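Long-range contacts in peroxinectin A (Dictyostelium discoideum, PDB 6ERC), which uses its haem and hydrogen peroxide to oxidise phenolic donors, iodide and thiocyanate, as a secreted glycoprotein of the animal haem peroxidase family: residues R233-F238 with Q252-C257; S277-T282 with R464-D469. All blocks are in the same frame, centred on the assembly; numbering follows the deposited sequence.

Contact 1 of 2, residues R233-F238 with Q252-C257; sequences RLARKF and QQSRSC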
loop_
_atom_site.group_PDB
_atom_site.type_symbol
_atom_site.label_atom_id
_atom_site.label_comp_id
_atom_site.label_asym_id
_atom_site.label_seq_id
_atom_site.Cartn_x
_atom_site.Cartn_y
_atom_site.Cartn_z
ATOM N N ARG A 233 17.165 -15.597 10.586
ATOM C CA ARG A 233 16.977 -16.900 11.210
ATOM C C ARG A 233 17.163 -18.019 10.191
ATOM O O ARG A 233 17.870 -19.001 10.448
ATOM C CB ARG A 233 15.591 -16.970 11.852
ATOM C CG ARG A 233 15.379 -18.162 12.765
ATOM C CD ARG A 233 13.958 -18.198 13.292
ATOM N NE ARG A 233 12.989 -18.323 12.207
ATOM C CZ ARG A 233 12.663 -19.471 11.620
ATOM N NH1 ARG A 233 13.226 -20.607 12.010
ATOM N NH2 ARG A 233 11.773 -19.485 10.638
ATOM N N LEU A 234 16.545 -17.880 9.015
ATOM C CA LEU A 234 16.694 -18.895 7.978
ATOM C C LEU A 234 18.113 -18.934 7.426
ATOM O O LEU A 234 18.602 -20.007 7.056
ATOM C CB LEU A 234 15.698 -18.643 6.845
ATOM C CG LEU A 234 14.217 -18.852 7.165
ATOM C CD1 LEU A 234 13.373 -18.493 5.959
ATOM C CD2 LEU A 234 13.932 -20.278 7.591
ATOM N N ALA A 235 18.788 -17.785 7.356
ATOM C CA ALA A 235 20.159 -17.770 6.859
ATOM C C ALA A 235 21.079 -18.584 7.761
ATOM O O ALA A 235 21.955 -19.308 7.276
ATOM C CB ALA A 235 20.659 -16.330 6.742
ATOM N N ARG A 236 20.896 -18.476 9.078
ATOM C CA ARG A 236 21.707 -19.254 10.006
ATOM C C ARG A 236 21.444 -20.747 9.861
ATOM O O ARG A 236 22.359 -21.560 10.040
ATOM C CB ARG A 236 21.432 -18.795 11.439
ATOM C CG ARG A 236 21.942 -17.393 11.730
ATOM C CD ARG A 236 21.086 -16.666 12.762
ATOM N NE ARG A 236 21.492 -15.267 12.900
ATOM C CZ ARG A 236 20.753 -14.315 13.465
ATOM N NH1 ARG A 236 19.547 -14.592 13.948
ATOM N NH2 ARG A 236 21.220 -13.076 13.538
ATOM N N LYS A 237 20.207 -21.129 9.541
ATOM C CA LYS A 237 19.902 -22.533 9.291
ATOM C C LYS A 237 20.582 -23.019 8.017
ATOM O O LYS A 237 21.251 -24.059 8.017
ATOM C CB LYS A 237 18.387 -22.723 9.204
ATOM C CG LYS A 237 17.938 -24.101 8.731
ATOM C CD LYS A 237 16.430 -24.140 8.569
ATOM C CE LYS A 237 15.978 -25.271 7.669
ATOM N NZ LYS A 237 14.519 -25.164 7.390
ATOM N N PHE A 238 20.413 -22.284 6.915
ATOM C CA PHE A 238 21.041 -22.682 5.660
ATOM C C PHE A 238 22.557 -22.673 5.774
ATOM O O PHE A 238 23.233 -23.479 5.125
ATOM C CB PHE A 238 20.594 -21.759 4.524
ATOM C CG PHE A 238 19.115 -21.783 4.260
ATOM C CD1 PHE A 238 18.364 -22.921 4.507
ATOM C CD2 PHE A 238 18.476 -20.662 3.756
ATOM C CE1 PHE A 238 17.005 -22.937 4.260
ATOM C CE2 PHE A 238 17.118 -20.674 3.507
ATOM C CZ PHE A 238 16.381 -21.812 3.758
ATOM N N GLN A 252 20.390 -15.578 -1.115
ATOM C CA GLN A 252 19.357 -15.808 -2.119
ATOM C C GLN A 252 18.362 -16.863 -1.654
ATOM O O GLN A 252 17.146 -16.681 -1.776
ATOM C CB GLN A 252 19.998 -16.212 -3.448
ATOM C CG GLN A 252 20.838 -15.118 -4.095
ATOM C CD GLN A 252 20.057 -13.839 -4.345
ATOM O OE1 GLN A 252 18.824 -13.834 -4.343
ATOM N NE2 GLN A 252 20.775 -12.745 -4.554
ATOM N N GLN A 253 18.858 -17.979 -1.120
ATOM C CA GLN A 253 17.961 -19.003 -0.592
ATOM C C GLN A 253 17.092 -18.442 0.526
ATOM O O GLN A 253 15.926 -18.829 0.669
ATOM C CB GLN A 253 18.770 -20.203 -0.100
ATOM C CG GLN A 253 19.443 -20.999 -1.214
ATOM C CD GLN A 253 18.502 -21.911 -2.000
ATOM O OE1 GLN A 253 18.933 -22.581 -2.940
ATOM N NE2 GLN A 253 17.225 -21.946 -1.624
ATOM N N SER A 254 17.642 -17.532 1.333
ATOM C CA SER A 254 16.841 -16.884 2.367
ATOM C C SER A 254 15.873 -15.877 1.759
ATOM O O SER A 254 14.701 -15.823 2.147
ATOM C CB SER A 254 17.752 -16.203 3.389
ATOM O OG SER A 254 18.609 -17.142 4.013
ATOM N N ARG A 255 16.348 -15.068 0.807
ATOM C CA ARG A 255 15.460 -14.147 0.105
ATOM C C ARG A 255 14.299 -14.891 -0.540
ATOM O O ARG A 255 13.150 -14.433 -0.488
ATOM C CB ARG A 255 16.247 -13.364 -0.949
ATOM C CG ARG A 255 15.382 -12.468 -1.838
ATOM C CD ARG A 255 16.184 -11.335 -2.485
ATOM N NE ARG A 255 16.545 -11.606 -3.878
ATOM C CZ ARG A 255 15.851 -11.198 -4.942
ATOM N NH1 ARG A 255 14.738 -10.490 -4.800
ATOM N NH2 ARG A 255 16.275 -11.498 -6.162
ATOM N N SER A 256 14.578 -16.050 -1.143
ATOM C CA SER A 256 13.529 -16.808 -1.816
ATOM C C SER A 256 12.455 -17.261 -0.833
ATOM O O SER A 256 11.261 -17.222 -1.149
ATOM C CB SER A 256 14.141 -18.008 -2.539
ATOM O OG SER A 256 13.187 -18.655 -3.360
ATOM N N CYS A 257 12.858 -17.687 0.369
ATOM C CA CYS A 257 11.883 -18.128 1.365
ATOM C C CYS A 257 10.997 -16.972 1.815
ATOM O O CYS A 257 9.775 -17.120 1.927
ATOM C CB CYS A 257 12.593 -18.747 2.573
ATOM S SG CYS A 257 13.544 -20.242 2.251
#

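Contact 2 of 2, residues S277-T282 with R464-D469; sequences SFPSYT and RTRAGD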
loop_
_atom_site.group_PDB
_atom_site.type_symbol
_atom_site.label_atom_id
_atom_site.label_comp_id
_atom_site.label_asym_id
_atom_site.label_seq_id
_atom_site.Cartn_x
_atom_site.Cartn_y
_atom_site.Cartn_z
ATOM N N SER A 277 -12.869 -15.100 -0.174
ATOM C CA SER A 277 -12.151 -16.296 -0.593
ATOM C C SER A 277 -11.214 -15.901 -1.729
ATOM O O SER A 277 -11.027 -14.714 -2.016
ATOM C CB SER A 277 -13.121 -17.404 -1.016
ATOM O OG SER A 277 -13.778 -17.070 -2.225
ATOM N N PHE A 278 -10.621 -16.901 -2.374
ATOM C CA PHE A 278 -9.824 -16.670 -3.574
ATOM C C PHE A 278 -9.545 -18.005 -4.252
ATOM O O PHE A 278 -9.211 -18.984 -3.572
ATOM C CB PHE A 278 -8.515 -15.954 -3.237
ATOM C CG PHE A 278 -7.909 -15.226 -4.402
ATOM C CD1 PHE A 278 -8.422 -14.006 -4.814
ATOM C CD2 PHE A 278 -6.833 -15.761 -5.088
ATOM C CE1 PHE A 278 -7.870 -13.333 -5.890
ATOM C CE2 PHE A 278 -6.277 -15.091 -6.165
ATOM C CZ PHE A 278 -6.796 -13.877 -6.565
ATOM N N PRO A 279 -9.667 -18.095 -5.577
ATOM C CA PRO A 279 -9.448 -19.381 -6.243
ATOM C C PRO A 279 -8.021 -19.874 -6.061
ATOM O O PRO A 279 -7.099 -19.119 -5.746
ATOM C CB PRO A 279 -9.752 -19.077 -7.715
ATOM C CG PRO A 279 -9.517 -17.620 -7.848
ATOM C CD PRO A 279 -9.968 -17.030 -6.549
ATOM N N SER A 280 -7.851 -21.174 -6.272
ATOM C CA SER A 280 -6.550 -21.801 -6.130
ATOM C C SER A 280 -5.694 -21.559 -7.369
ATOM O O SER A 280 -6.202 -21.400 -8.482
ATOM C CB SER A 280 -6.722 -23.298 -5.882
ATOM O OG SER A 280 -7.694 -23.843 -6.758
ATOM N N TYR A 281 -4.379 -21.528 -7.156
ATOM C CA TYR A 281 -3.427 -21.296 -8.238
ATOM C C TYR A 281 -3.638 -22.300 -9.364
ATOM O O TYR A 281 -3.901 -23.481 -9.124
ATOM C CB TYR A 281 -2.001 -21.396 -7.688
ATOM C CG TYR A 281 -0.890 -21.064 -8.660
ATOM C CD1 TYR A 281 -0.834 -19.829 -9.289
ATOM C CD2 TYR A 281 0.127 -21.976 -8.918
ATOM C CE1 TYR A 281 0.193 -19.519 -10.166
ATOM C CE2 TYR A 281 1.156 -21.674 -9.789
ATOM C CZ TYR A 281 1.185 -20.446 -10.411
ATOM O OH TYR A 281 2.208 -20.142 -11.282
ATOM N N THR A 282 -3.529 -21.821 -10.606
ATOM C CA THR A 282 -3.724 -22.656 -11.787
ATOM C C THR A 282 -2.491 -22.719 -12.683
ATOM O O THR A 282 -2.601 -23.153 -13.837
ATOM C CB THR A 282 -4.916 -22.157 -12.608
ATOM O OG1 THR A 282 -4.681 -20.805 -13.020
ATOM C CG2 THR A 282 -6.197 -22.228 -11.795
ATOM N N ARG A 464 -3.543 -11.545 -11.690
ATOM C CA ARG A 464 -2.464 -11.388 -12.656
ATOM C C ARG A 464 -1.093 -11.428 -11.988
ATOM O O ARG A 464 -0.173 -12.067 -12.511
ATOM C CB ARG A 464 -2.647 -10.088 -13.439
ATOM C CG ARG A 464 -3.780 -10.159 -14.454
ATOM C CD ARG A 464 -3.876 -8.908 -15.312
ATOM N NE ARG A 464 -4.277 -7.735 -14.540
ATOM C CZ ARG A 464 -3.449 -6.801 -14.080
ATOM N NH1 ARG A 464 -3.932 -5.776 -13.390
ATOM N NH2 ARG A 464 -2.146 -6.878 -14.305
ATOM N N THR A 465 -0.929 -10.769 -10.839
ATOM C CA THR A 465 0.379 -10.770 -10.187
ATOM C C THR A 465 0.763 -12.138 -9.633
ATOM O O THR A 465 1.914 -12.315 -9.222
ATOM C CB THR A 465 0.435 -9.730 -9.064
ATOM O OG1 THR A 465 -0.794 -9.733 -8.331
ATOM C CG2 THR A 465 0.699 -8.341 -9.640
ATOM N N ARG A 466 -0.161 -13.096 -9.606
ATOM C CA ARG A 466 0.161 -14.492 -9.340
ATOM C C ARG A 466 0.353 -15.289 -10.624
ATOM O O ARG A 466 1.363 -15.983 -10.781
ATOM C CB ARG A 466 -0.943 -15.137 -8.492
ATOM C CG ARG A 466 -0.811 -16.644 -8.346
ATOM C CD ARG A 466 -1.734 -17.201 -7.273
ATOM N NE ARG A 466 -3.091 -17.424 -7.765
ATOM C CZ ARG A 466 -4.087 -17.914 -7.030
ATOM N NH1 ARG A 466 -3.889 -18.236 -5.758
ATOM N NH2 ARG A 466 -5.287 -18.085 -7.565
ATOM N N ALA A 467 -0.598 -15.192 -11.556
ATOM C CA ALA A 467 -0.530 -15.980 -12.781
ATOM C C ALA A 467 0.600 -15.518 -13.692
ATOM O O ALA A 467 1.209 -16.341 -14.384
ATOM C CB ALA A 467 -1.866 -15.910 -13.518
ATOM N N GLY A 468 0.888 -14.220 -13.712
ATOM C CA GLY A 468 1.955 -13.694 -14.537
ATOM C C GLY A 468 3.331 -13.748 -13.919
ATOM O O GLY A 468 4.291 -13.258 -14.519
ATOM N N ASP A 469 3.460 -14.336 -12.732
ATOM C CA ASP A 469 4.731 -14.408 -12.025
ATOM C C ASP A 469 5.396 -15.749 -12.317
ATOM O O ASP A 469 4.857 -16.807 -11.969
ATOM C CB ASP A 469 4.521 -14.220 -10.523
ATOM C CG ASP A 469 5.823 -14.054 -9.767
ATOM O OD1 ASP A 469 6.898 -14.264 -10.366
ATOM O OD2 ASP A 469 5.772 -13.703 -8.571
#

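Contact 1 of 2, residues R233-F238 with Q252-C257
The hydroxyl of Ser254 is pressed against Ala235: Ser254 OG lies 3.3 Å from Ala235 CA and is also close to the methyl CB. Its hydrogen bond runs back along its own helix to the carbonyl of Val250, so towards the other helix it acts as a small packing group; the approach to Ala235 N has too poor an angle to count as a bond. Two small residues meeting here bring the backbones together, with Ala235 CA and Ser254 CA 5.7 Å apart, and the axes of the two short helical segments pass at 8.9 Å, running roughly antiparallel at 135°.

The Phe238 ring enters rim first. With its CG anti to the carbonyl carbon (chi1 -61°), the ring reaches across to helix 252-257, where Phe238 CD2 sits 3.5 Å from the side-chain Ser254 OG and Phe238 CE2 3.6 Å from the backbone Gln253 O. Further round the rim comes the sulfur of Cys257, 3.6 Å from Phe238 CZ; the line from the ring centroid to Cys257 SG lies 85° off the normal, an edge-on sulfur-aromatic contact. Gln253 crosses the ring at about a right angle and meets it through its CB, while its amide oxygen turns away to Arg249. Leu234 closes the other end, its CD1 3.5 Å from Cys257 CB.

Cys257 is also disulfide-bonded to Cys485, and Glu486, next in the chain after Cys485, forms salt bridges with Arg233 and Lys237 on the first helix. The disulfide therefore ties a distant part of the chain to the hairpin of helices 218-241 and 247-275. The contact itself is buried and held by close packing, with the serine hydroxyl satisfied within its own helix and the cystine sulfur lying against an aromatic rim.

Contact 2 of 2, residues S277-T282 with R464-D469
Arg466 reaches from the end of helix 452-467 to the carbonyl of Pro279. Its NH2 gives a nearly straight hydrogen bond, 2.8 Å from Arg466 NH2 to Pro279 O at 167°, and NH1 adds a weak one to the same oxygen. That oxygen lies in the plane of the guanidinium, but seen from the carbonyl the NH2 donor stands well above the peptide plane, not on a lone pair.

The two faces of the guanidinium are occupied by the same loop. Phe278 CE2 lies over one of them, 3.5 Å from Arg466 NH2, and the backbone N of Tyr281 lies over the opposite one. Neither aromatic ring stacks flat: the Phe278 and Tyr281 planes are tilted 63° and 65° from the guanidinium. Tyr281 instead runs alongside the aliphatic part of the arginine, with Tyr281 CD1 only 3.3 Å from Arg466 CG and 3.4 Å from Arg466 CD. The arginine chain is extended up to CD and bends at chi3, which carries its flat end past the tyrosine ring towards the proline carbonyl.

Around these groups, Phe278 meets the rings of Tyr267 and Tyr459, and Trp472 packs on both Tyr281 and Arg466. The backbone of Ala467 hydrogen-bonds Asp285 further along the loop.

Across this contact the buried, presumably charged guanidinium is met by a main-chain carbonyl and aromatic side chains, and the shared acceptor should restrain rotation of its flat end.

In the fold
Helix 247-275 connects the two contacts: it carries 252-257 in contact 1 and ends just before 277-282 of contact 2. Its Tyr267 meets Phe278 and hydrogen-bonds Thr465. The contact centres are 25 Å apart and their nearest atoms about 10 Å, without touching, although Arg5 bridges part of the gap, touching Arg255 and forming a salt bridge with Asp469. Contact 1 lies farther out, 26 Å from the chain centre against 19 Å for contact 2. Both lie away from the haem pocket and the metal sites, though contact 1 includes Cys257 of a disulfide; the Asp469 side chain lies about 9 Å from the bound sodium ion, whose ligand Asn82 follows His81, the predicted proton acceptor.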